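Local coordinates for protein putative polysaccharide binding proteins (DUF1812) (Bacteroides thetaiotaomicron VPI-5482, PDB 3GF8) that is probably an outer-membrane lipoprotein of the FimB/Mfa2 type that helps assemble or anchor fimbriae, and may bind polysaccharide, at residues Leu145-Lys150 with Gln264-Ile269; Tyr172-Ser177 with Val210-Met215; Met215-Asp220 with Ile239-Tyr244. All blocks are in the same frame, centred on the assembly; numbering follows the deposited sequence.

Contact 1 of 3, residues Leu145-Lys150 with Gln264-Ile269; sequences LIRDTK and QSNYHI. With EDO (1,2-ethanediol), chain B.
Lys150 and Ser265 meet through a short hydrogen bond, from Lys150 NZ to Ser265 OG at 2.6 Å. The same ammonium group donates to the carbonyl oxygen of Gln264, with Lys150 NZ 3.2 Å from Gln264 O and approaching from above the carbonyl plane. It also reaches back along its own chain, where Lys150 NZ lies 3.1 Å from Arg147 O. A bend at chi2 (-68°) turns the lysine chain toward this cluster of oxygens. Leu261 O is a fourth acceptor, so four oxygens share three N-H groups and at least one bond must be shared or weak; together they probably stabilise this buried charge in place of solvent.

Arg147 lies along Ser265, its CD near OG and its guanidinium over CB. Its chain runs extended past the serine, and Ser265 CB sits over one face of the guanidinium, 3.2 Å from Arg147 NE and displaced toward the rim of the group. The guanidinium is held from within its own segment by the bond from Arg147 NE to Thr149 O (3.0 Å). Farther out, a water at its edge accepts from Arg147 NH2 and from Asn266 ND2, linking two side chains whose planes stand 87° apart. Asn266 ND2 also donates to O1 of the 1,2-ethanediol at 2.6 Å, a molecule probably left by the crystallisation liquor. In the second shell, Gln264 OE1 accepts from Asn266 N at 3.0 Å, while Gln264 NE2 is held by Glu251.

The contact marks the place where the chain leaves helix 257-263 and enters strand 266-273. This strand runs parallel to strand 139-158, with Ser265 and Ile151 joined through their backbones. Lys150 also bonds to Thr214 of the antiparallel strand 209-214. Helix 241-246 packs on strand 266-273 itself, Leu245 touching Tyr267.

Contact 2 of 3, residues Tyr172-Ser177 with Val210-Met215; sequences YEIIES and VDMNTM
Tyr172 lays one ring face against Val210, opening a row of apolar contacts between two strands stacked face to face, as in a beta-sandwich. Strands 172-176 and 210-214 belong to different sheets. Their axes approach to 8.2 Å and run nearly parallel, 10° apart, so the join is made by side chains filling the space between the layers.

At the first pair, Val210 CG1 stands above the tyrosine ring in a CH-pi contact, 4.0 Å from the ring centroid of Tyr172 and 14° off its normal. The phenol oxygen is anchored separately, by Met167 O.

The selenomethionine Met212 extends from its strand and then bends at chi3 (70°), carrying its methyl against the opposing backbone. There Met212 CE lies 3.6 Å from Tyr172 O, while Met212 SE lies alongside Tyr172 CB. Ile174 meets this side chain at a slant with its CG1 branch, and Ile174 CG1 is 3.9 Å from Met212 CE.

The other branch of Ile174 serves the next inward-pointing residue: its CG2 points to Thr214, the two side chains crossing at about a right angle. Val152 and Phe154 of strand 139-158 and Phe195 of strand 193-195 also border Ile174. Replacing Ile174 with an alanine would probably open a gap between the sheets, leaving the Met212 methyl freer to turn and Thr214 without the CG2 methyl that packs on its CB.

Thr214 itself puts CB 4.2 Å from Ile174 CG2, while its hydroxyl OG1 is bonded to Asn178 ND2.

Contact 3 of 3, residues Met215-Asp220 with Ile239-Tyr244; sequences MRLMED and INLIDY
Ile242 fits against the loop backbone at Met218 and the side chain of Leu217, and these meetings make up most of the contact. The apolar part is a slanting encounter of aliphatic branches. Leu217 CD2 reaches Ile242 CD1 at 3.8 Å, and Leu217 CB rests on the same methyl. Leu241, on the first turn of the helix, offers its CD2 more distantly, 4.5 Å from Leu217 CD2.

A second set of contacts sets carbon against backbone oxygen. Ile242 CG2 lies 3.4 Å from Met218 O and 3.8 Å from Glu219 O, while Ile242 CG1 and CD1 also border the Met218 carbonyl. Both branches of the isoleucine therefore straddle one oxygen: with CG1 anti to the carbonyl carbon (chi1 -60°), CG2 and CG1 both face the loop.

Hydrogen bonds order each partner rather than join the two. Asn240 is the N-cap of helix 241-246, and its OD1 accepts from Asp243 N at 2.9 Å, with the donor above the amide plane. The first helical turn, from which Ile242 projects, is closed by Tyr244 N bonding to Asn240 O. On the loop, Gln258 of helix 257-263 bonds to the backbone at both Leu217 O and Glu219 N. Arg216 forms a salt bridge to Asp262 of that helix, and Met218 SE sits 3.3 Å above the centre of the Arg216 guanidinium plane.

Loop 215-220, which follows strand 209-214, is thus packed between two short helices, tied by polar bonds to helix 257-263 and touching helix 241-246 through aliphatic groups set against one another and against the loop carbonyls. The latter interface relies on shape and van der Waals contact, without a directional bond between the segments; the Asn240 cap and the Gln258 bonds order its two partners separately.

All three contacts are largely buried, but exposed residues touch at the margins of contacts 1 and 3, whereas contact 2 has none and lies between sheets. Contact 1 is the polar one, centred on a lysine near the centre of the molecule; contact 2 is mainly side chain against side chain, contact 3 mostly one isoleucine against a loop backbone. Strand 209-214, a neighbour of strand 139-158, links contacts 1 and 2, and Met215, whose SE packs on Thr149 CG2, carries the chain directly from contact 2 into contact 3. Contact 3 also leans on contact 1, where Leu217 CD1 packs against Lys150 CG. Along the sequence, contacts 2 and 3 follow one another inside the loop closed by contact 1.

Contact 1 of 3, residues Leu145-Lys150 with Gln264-Ile269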
loop_
_atom_site.group_PDB
_atom_site.type_symbol
_atom_site.label_atom_id
_atom_site.label_comp_id
_atom_site.label_asym_id
_atom_site.label_seq_id
_atom_site.Cartn_x
_atom_site.Cartn_y
_atom_site.Cartn_z
ATOM N N LEU A 145 12.025 -2.705 -2.762
ATOM C CA LEU A 145 10.851 -1.880 -2.442
ATOM C C LEU A 145 9.559 -2.657 -2.563
ATOM O O LEU A 145 9.332 -3.374 -3.568
ATOM C CB LEU A 145 10.759 -0.659 -3.370
ATOM C CG LEU A 145 11.870 0.350 -3.167
ATOM C CD1 LEU A 145 11.778 1.518 -4.218
ATOM C CD2 LEU A 145 11.824 0.818 -1.734
ATOM N N ILE A 146 8.711 -2.462 -1.558
ATOM C CA ILE A 146 7.402 -3.094 -1.454
ATOM C C ILE A 146 6.329 -2.013 -1.370
ATOM O O ILE A 146 6.397 -1.122 -0.502
ATOM C CB ILE A 146 7.359 -3.957 -0.170
ATOM C CG1 ILE A 146 8.372 -5.119 -0.289
ATOM C CG2 ILE A 146 5.939 -4.490 0.107
ATOM C CD1 ILE A 146 8.450 -5.916 0.917
ATOM N N ARG A 147 5.317 -2.108 -2.229
ATOM C CA ARG A 147 4.299 -1.090 -2.280
ATOM C C ARG A 147 3.336 -1.282 -1.159
ATOM O O ARG A 147 2.833 -2.390 -0.947
ATOM C CB ARG A 147 3.563 -1.070 -3.617
ATOM C CG ARG A 147 2.635 0.104 -3.727
ATOM C CD ARG A 147 2.192 0.398 -5.162
ATOM N NE ARG A 147 0.952 1.167 -5.157
ATOM C CZ ARG A 147 0.319 1.581 -6.241
ATOM N NH1 ARG A 147 0.766 1.285 -7.451
ATOM N NH2 ARG A 147 -0.782 2.291 -6.119
ATOM N N ASP A 148 3.079 -0.189 -0.431
ATOM C CA ASP A 148 2.253 -0.252 0.778
ATOM C C ASP A 148 0.854 0.350 0.600
ATOM O O ASP A 148 -0.090 0.027 1.355
ATOM C CB ASP A 148 2.973 0.491 1.921
ATOM C CG ASP A 148 3.978 -0.378 2.671
ATOM O OD1 ASP A 148 4.102 -1.593 2.396
ATOM O OD2 ASP A 148 4.653 0.176 3.562
ATOM N N THR A 149 0.721 1.263 -0.355
ATOM C CA THR A 149 -0.547 1.908 -0.606
ATOM C C THR A 149 -1.275 1.153 -1.730
ATOM O O THR A 149 -0.656 0.692 -2.702
ATOM C CB THR A 149 -0.367 3.380 -0.930
ATOM O OG1 THR A 149 0.662 3.536 -1.900
ATOM C CG2 THR A 149 -0.007 4.157 0.331
ATOM N N LYS A 150 -2.592 1.008 -1.561
ATOM C CA LYS A 150 -3.394 0.152 -2.416
ATOM C C LYS A 150 -4.603 0.943 -2.967
ATOM O O LYS A 150 -5.380 1.558 -2.221
ATOM C CB LYS A 150 -3.834 -1.076 -1.613
ATOM C CG LYS A 150 -2.688 -1.831 -0.984
ATOM C CD LYS A 150 -1.787 -2.539 -2.045
ATOM C CE LYS A 150 -0.376 -2.788 -1.530
ATOM N NZ LYS A 150 0.445 -3.665 -2.455
ATOM N N GLN A 264 0.229 -6.896 -5.801
ATOM C CA GLN A 264 -0.830 -6.212 -6.526
ATOM C C GLN A 264 -1.225 -4.958 -5.774
ATOM O O GLN A 264 -1.546 -5.021 -4.577
ATOM C CB GLN A 264 -2.056 -7.142 -6.656
ATOM C CG GLN A 264 -3.221 -6.570 -7.486
ATOM C CD GLN A 264 -2.754 -5.997 -8.823
ATOM O OE1 GLN A 264 -2.235 -4.889 -8.870
ATOM N NE2 GLN A 264 -2.928 -6.755 -9.901
ATOM N N SER A 265 -1.232 -3.819 -6.453
ATOM C CA SER A 265 -1.698 -2.611 -5.776
ATOM C C SER A 265 -2.832 -1.877 -6.468
ATOM O O SER A 265 -3.254 -0.809 -6.003
ATOM C CB SER A 265 -0.510 -1.668 -5.499
ATOM O OG SER A 265 0.462 -2.332 -4.712
ATOM N N ASN A 266 -3.307 -2.410 -7.591
ATOM C CA ASN A 266 -4.518 -1.907 -8.202
ATOM C C ASN A 266 -5.538 -2.996 -8.325
ATOM O O ASN A 266 -5.303 -3.992 -9.004
ATOM C CB ASN A 266 -4.246 -1.374 -9.589
ATOM C CG ASN A 266 -3.273 -0.270 -9.576
ATOM O OD1 ASN A 266 -2.091 -0.475 -9.825
ATOM N ND2 ASN A 266 -3.744 0.922 -9.238
ATOM N N TYR A 267 -6.694 -2.775 -7.716
ATOM C CA TYR A 267 -7.740 -3.766 -7.665
ATOM C C TYR A 267 -9.005 -3.163 -8.213
ATOM O O TYR A 267 -9.549 -2.231 -7.640
ATOM C CB TYR A 267 -7.963 -4.180 -6.226
ATOM C CG TYR A 267 -6.788 -4.850 -5.557
ATOM C CD1 TYR A 267 -5.797 -4.115 -4.963
ATOM C CD2 TYR A 267 -6.704 -6.235 -5.486
ATOM C CE1 TYR A 267 -4.737 -4.727 -4.336
ATOM C CE2 TYR A 267 -5.638 -6.854 -4.855
ATOM C CZ TYR A 267 -4.662 -6.092 -4.293
ATOM O OH TYR A 267 -3.618 -6.698 -3.658
ATOM N N HIS A 268 -9.468 -3.659 -9.345
ATOM C CA HIS A 268 -10.734 -3.226 -9.866
ATOM C C HIS A 268 -11.703 -4.352 -9.649
ATOM O O HIS A 268 -11.603 -5.388 -10.303
ATOM C CB HIS A 268 -10.639 -2.921 -11.348
ATOM C CG HIS A 268 -11.925 -2.420 -11.927
ATOM N ND1 HIS A 268 -12.040 -1.998 -13.229
ATOM C CD2 HIS A 268 -13.149 -2.253 -11.373
ATOM C CE1 HIS A 268 -13.282 -1.616 -13.465
ATOM N NE2 HIS A 268 -13.979 -1.762 -12.355
ATOM N N ILE A 269 -12.629 -4.133 -8.724
ATOM C CA ILE A 269 -13.586 -5.123 -8.293
ATOM C C ILE A 269 -14.989 -4.661 -8.603
ATOM O O ILE A 269 -15.423 -3.593 -8.131
ATOM C CB ILE A 269 -13.459 -5.372 -6.783
ATOM C CG1 ILE A 269 -11.976 -5.604 -6.410
ATOM C CG2 ILE A 269 -14.410 -6.511 -6.356
ATOM C CD1 ILE A 269 -11.768 -6.072 -4.984
HETATM C C1 EDO B . -7.496 0.462 -10.093
HETATM O O1 EDO B . -6.262 1.164 -9.854
HETATM C C2 EDO B . -8.156 1.025 -11.351
HETATM O O2 EDO B . -8.512 -0.007 -12.289
HETATM O O HOH W 1 -1.576 2.668 -9.093
#

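Contact 2 of 3, residues Tyr172-Ser177 with Val210-Met215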
loop_
_atom_site.group_PDB
_atom_site.type_symbol
_atom_site.label_atom_id
_atom_site.label_comp_id
_atom_site.label_asym_id
_atom_site.label_seq_id
_atom_site.Cartn_x
_atom_site.Cartn_y
_atom_site.Cartn_z
ATOM N N TYR A 172 -19.419 4.927 1.216
ATOM C CA TYR A 172 -18.471 3.842 1.006
ATOM C C TYR A 172 -17.282 4.043 1.891
ATOM O O TYR A 172 -16.691 5.138 1.894
ATOM C CB TYR A 172 -17.983 3.860 -0.421
ATOM C CG TYR A 172 -19.091 3.870 -1.416
ATOM C CD1 TYR A 172 -19.733 5.063 -1.762
ATOM C CD2 TYR A 172 -19.541 2.683 -1.981
ATOM C CE1 TYR A 172 -20.790 5.064 -2.679
ATOM C CE2 TYR A 172 -20.527 2.679 -2.910
ATOM C CZ TYR A 172 -21.182 3.881 -3.231
ATOM O OH TYR A 172 -22.208 3.860 -4.145
ATOM N N GLU A 173 -16.926 2.977 2.611
ATOM C CA GLU A 173 -15.780 2.963 3.473
ATOM C C GLU A 173 -14.968 1.670 3.391
ATOM O O GLU A 173 -15.525 0.571 3.288
ATOM C CB GLU A 173 -16.223 3.071 4.941
ATOM C CG GLU A 173 -17.144 4.204 5.298
ATOM C CD GLU A 173 -17.595 4.053 6.740
ATOM O OE1 GLU A 173 -16.825 4.427 7.665
ATOM O OE2 GLU A 173 -18.704 3.515 6.939
ATOM N N ILE A 174 -13.654 1.827 3.486
ATOM C CA ILE A 174 -12.738 0.745 3.794
ATOM C C ILE A 174 -12.280 1.089 5.219
ATOM O O ILE A 174 -11.866 2.232 5.465
ATOM C CB ILE A 174 -11.562 0.695 2.791
ATOM C CG1 ILE A 174 -12.095 0.288 1.395
ATOM C CG2 ILE A 174 -10.487 -0.262 3.273
ATOM C CD1 ILE A 174 -11.055 0.131 0.301
ATOM N N ILE A 175 -12.408 0.136 6.146
ATOM C CA ILE A 175 -12.163 0.371 7.578
ATOM C C ILE A 175 -11.012 -0.505 8.056
ATOM O O ILE A 175 -11.050 -1.694 7.930
ATOM C CB ILE A 175 -13.438 0.125 8.430
ATOM C CG1 ILE A 175 -14.540 1.083 7.965
ATOM C CG2 ILE A 175 -13.127 0.284 9.960
ATOM C CD1 ILE A 175 -15.975 0.754 8.417
ATOM N N GLU A 176 -9.955 0.112 8.539
ATOM C CA GLU A 176 -8.813 -0.618 9.033
ATOM C C GLU A 176 -7.935 0.328 9.839
ATOM O O GLU A 176 -7.974 1.538 9.636
ATOM C CB GLU A 176 -8.032 -1.210 7.870
ATOM C CG GLU A 176 -6.970 -2.212 8.281
ATOM C CD GLU A 176 -7.515 -3.284 9.192
ATOM O OE1 GLU A 176 -8.178 -4.213 8.699
ATOM O OE2 GLU A 176 -7.291 -3.162 10.411
ATOM N N SER A 177 -7.158 -0.236 10.758
ATOM C CA SER A 177 -6.208 0.513 11.561
ATOM C C SER A 177 -4.787 0.206 11.056
ATOM O O SER A 177 -3.895 -0.211 11.798
ATOM C CB SER A 177 -6.384 0.150 13.037
ATOM O OG SER A 177 -6.160 -1.222 13.219
ATOM N N VAL A 210 -16.555 3.972 -7.696
ATOM C CA VAL A 210 -15.847 4.857 -6.751
ATOM C C VAL A 210 -14.394 4.452 -6.698
ATOM O O VAL A 210 -14.083 3.256 -6.708
ATOM C CB VAL A 210 -16.427 4.770 -5.306
ATOM C CG1 VAL A 210 -17.852 5.312 -5.244
ATOM C CG2 VAL A 210 -16.429 3.390 -4.802
ATOM N N ASP A 211 -13.487 5.423 -6.647
ATOM C CA ASP A 211 -12.084 5.118 -6.445
ATOM C C ASP A 211 -11.713 5.474 -5.052
ATOM O O ASP A 211 -11.950 6.607 -4.607
ATOM C CB ASP A 211 -11.155 5.907 -7.360
ATOM C CG ASP A 211 -11.183 5.427 -8.799
ATOM O OD1 ASP A 211 -11.673 4.311 -9.039
ATOM O OD2 ASP A 211 -10.708 6.185 -9.694
HETATM N N MSE A 212 -11.073 4.515 -4.396
HETATM C CA MSE A 212 -10.614 4.621 -3.013
HETATM C C MSE A 212 -9.173 4.197 -2.916
HETATM O O MSE A 212 -8.666 3.503 -3.801
HETATM C CB MSE A 212 -11.430 3.644 -2.176
HETATM C CG MSE A 212 -12.938 3.817 -2.426
HETATM SE SE MSE A 212 -14.072 2.745 -1.267
HETATM C CE MSE A 212 -13.803 3.605 0.322
ATOM N N ASN A 213 -8.518 4.544 -1.818
ATOM C CA ASN A 213 -7.235 3.916 -1.489
ATOM C C ASN A 213 -7.024 3.631 0.001
ATOM O O ASN A 213 -7.627 4.240 0.849
ATOM C CB ASN A 213 -6.010 4.641 -2.106
ATOM C CG ASN A 213 -5.836 6.105 -1.686
ATOM O OD1 ASN A 213 -4.887 6.769 -2.148
ATOM N ND2 ASN A 213 -6.737 6.630 -0.885
ATOM N N THR A 214 -6.161 2.682 0.310
ATOM C CA THR A 214 -5.876 2.430 1.705
ATOM C C THR A 214 -4.403 2.110 1.871
ATOM O O THR A 214 -3.651 2.072 0.906
ATOM C CB THR A 214 -6.763 1.283 2.275
ATOM O OG1 THR A 214 -6.591 1.220 3.694
ATOM C CG2 THR A 214 -6.412 -0.076 1.609
HETATM N N MSE A 215 -3.999 1.875 3.113
HETATM C CA MSE A 215 -2.626 1.470 3.406
HETATM C C MSE A 215 -2.584 -0.075 3.221
HETATM O O MSE A 215 -3.383 -0.599 2.463
HETATM C CB MSE A 215 -2.260 1.988 4.797
HETATM C CG MSE A 215 -2.254 3.530 4.839
HETATM SE SE MSE A 215 -0.583 4.218 4.206
HETATM C CE MSE A 215 0.400 3.690 5.805
#

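Contact 3 of 3, residues Met215-Asp220 with Ile239-Tyr244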
loop_
_atom_site.group_PDB
_atom_site.type_symbol
_atom_site.label_atom_id
_atom_site.label_comp_id
_atom_site.label_asym_id
_atom_site.label_seq_id
_atom_site.Cartn_x
_atom_site.Cartn_y
_atom_site.Cartn_z
HETATM N N MSE A 215 -3.999 1.875 3.113
HETATM C CA MSE A 215 -2.626 1.470 3.406
HETATM C C MSE A 215 -2.584 -0.075 3.221
HETATM O O MSE A 215 -3.383 -0.599 2.463
HETATM C CB MSE A 215 -2.260 1.988 4.797
HETATM C CG MSE A 215 -2.254 3.530 4.839
HETATM SE SE MSE A 215 -0.583 4.218 4.206
HETATM C CE MSE A 215 0.400 3.690 5.805
ATOM N N ARG A 216 -1.687 -0.790 3.901
ATOM C CA ARG A 216 -1.368 -2.172 3.564
ATOM C C ARG A 216 -2.549 -3.076 3.731
ATOM O O ARG A 216 -3.306 -2.936 4.723
ATOM C CB ARG A 216 -0.249 -2.702 4.448
ATOM C CG ARG A 216 1.083 -1.958 4.250
ATOM C CD ARG A 216 2.220 -2.719 4.878
ATOM N NE ARG A 216 2.501 -3.923 4.111
ATOM C CZ ARG A 216 3.069 -5.028 4.593
ATOM N NH1 ARG A 216 3.395 -5.137 5.871
ATOM N NH2 ARG A 216 3.297 -6.048 3.798
ATOM N N LEU A 217 -2.742 -3.959 2.741
ATOM C CA LEU A 217 -3.692 -5.072 2.873
ATOM C C LEU A 217 -2.945 -6.287 3.424
ATOM O O LEU A 217 -2.012 -6.767 2.811
ATOM C CB LEU A 217 -4.380 -5.383 1.534
ATOM C CG LEU A 217 -5.223 -4.207 1.004
ATOM C CD1 LEU A 217 -5.499 -4.331 -0.482
ATOM C CD2 LEU A 217 -6.520 -4.064 1.813
HETATM N N MSE A 218 -3.354 -6.744 4.607
HETATM C CA MSE A 218 -2.686 -7.820 5.351
HETATM C C MSE A 218 -3.531 -9.097 5.416
HETATM O O MSE A 218 -4.745 -9.076 5.722
HETATM C CB MSE A 218 -2.389 -7.358 6.793
HETATM C CG MSE A 218 -1.490 -6.098 6.870
HETATM SE SE MSE A 218 0.161 -6.202 5.881
HETATM C CE MSE A 218 1.005 -7.617 6.989
ATOM N N GLU A 219 -2.886 -10.229 5.168
ATOM C CA GLU A 219 -3.625 -11.479 5.138
ATOM C C GLU A 219 -4.194 -11.835 6.489
ATOM O O GLU A 219 -5.203 -12.508 6.561
ATOM C CB GLU A 219 -2.794 -12.627 4.567
ATOM C CG GLU A 219 -1.752 -13.220 5.415
ATOM C CD GLU A 219 -1.461 -14.617 4.928
ATOM O OE1 GLU A 219 -2.315 -15.498 5.195
ATOM O OE2 GLU A 219 -0.424 -14.824 4.243
ATOM N N ASP A 220 -3.577 -11.356 7.557
ATOM C CA ASP A 220 -4.071 -11.651 8.876
ATOM C C ASP A 220 -5.002 -10.553 9.412
ATOM O O ASP A 220 -5.301 -10.560 10.610
ATOM C CB ASP A 220 -2.888 -11.890 9.836
ATOM C CG ASP A 220 -2.006 -10.669 10.005
ATOM O OD1 ASP A 220 -2.024 -9.743 9.147
ATOM O OD2 ASP A 220 -1.261 -10.643 11.009
ATOM N N ILE A 239 -18.485 -6.436 4.258
ATOM C CA ILE A 239 -17.741 -7.646 3.952
ATOM C C ILE A 239 -16.277 -7.529 4.337
ATOM O O ILE A 239 -15.741 -6.434 4.630
ATOM C CB ILE A 239 -17.951 -8.130 2.477
ATOM C CG1 ILE A 239 -17.517 -7.093 1.426
ATOM C CG2 ILE A 239 -19.426 -8.420 2.243
ATOM C CD1 ILE A 239 -16.083 -7.158 1.019
ATOM N N ASN A 240 -15.636 -8.687 4.393
ATOM C CA ASN A 240 -14.239 -8.771 4.758
ATOM C C ASN A 240 -13.507 -8.821 3.444
ATOM O O ASN A 240 -13.490 -9.836 2.740
ATOM C CB ASN A 240 -13.997 -9.999 5.636
ATOM C CG ASN A 240 -12.540 -10.218 5.955
ATOM O OD1 ASN A 240 -11.656 -9.672 5.307
ATOM N ND2 ASN A 240 -12.280 -11.040 6.958
ATOM N N LEU A 241 -12.958 -7.670 3.078
ATOM C CA LEU A 241 -12.301 -7.510 1.826
ATOM C C LEU A 241 -11.082 -8.428 1.743
ATOM O O LEU A 241 -10.775 -8.978 0.677
ATOM C CB LEU A 241 -11.872 -6.041 1.688
ATOM C CG LEU A 241 -11.239 -5.637 0.368
ATOM C CD1 LEU A 241 -12.224 -5.869 -0.747
ATOM C CD2 LEU A 241 -10.759 -4.160 0.416
ATOM N N ILE A 242 -10.352 -8.573 2.845
ATOM C CA ILE A 242 -9.177 -9.438 2.795
ATOM C C ILE A 242 -9.619 -10.856 2.441
ATOM O O ILE A 242 -8.988 -11.553 1.650
ATOM C CB ILE A 242 -8.431 -9.518 4.120
ATOM C CG1 ILE A 242 -7.937 -8.127 4.566
ATOM C CG2 ILE A 242 -7.276 -10.562 3.985
ATOM C CD1 ILE A 242 -7.043 -7.357 3.539
ATOM N N ASP A 243 -10.713 -11.282 3.061
ATOM C CA ASP A 243 -11.245 -12.607 2.815
ATOM C C ASP A 243 -11.747 -12.819 1.387
ATOM O O ASP A 243 -11.549 -13.874 0.791
ATOM C CB ASP A 243 -12.376 -12.885 3.770
ATOM C CG ASP A 243 -12.375 -14.262 4.189
ATOM O OD1 ASP A 243 -11.453 -14.592 4.953
ATOM O OD2 ASP A 243 -13.250 -15.020 3.720
ATOM N N TYR A 244 -12.410 -11.812 0.849
ATOM C CA TYR A 244 -12.834 -11.860 -0.548
ATOM C C TYR A 244 -11.632 -11.938 -1.477
ATOM O O TYR A 244 -11.674 -12.642 -2.474
ATOM C CB TYR A 244 -13.726 -10.659 -0.886
ATOM C CG TYR A 244 -15.197 -10.861 -0.519
ATOM C CD1 TYR A 244 -15.564 -11.373 0.711
ATOM C CD2 TYR A 244 -16.199 -10.532 -1.410
ATOM C CE1 TYR A 244 -16.858 -11.537 1.036
ATOM C CE2 TYR A 244 -17.522 -10.716 -1.094
ATOM C CZ TYR A 244 -17.842 -11.214 0.116
ATOM O OH TYR A 244 -19.151 -11.384 0.436
#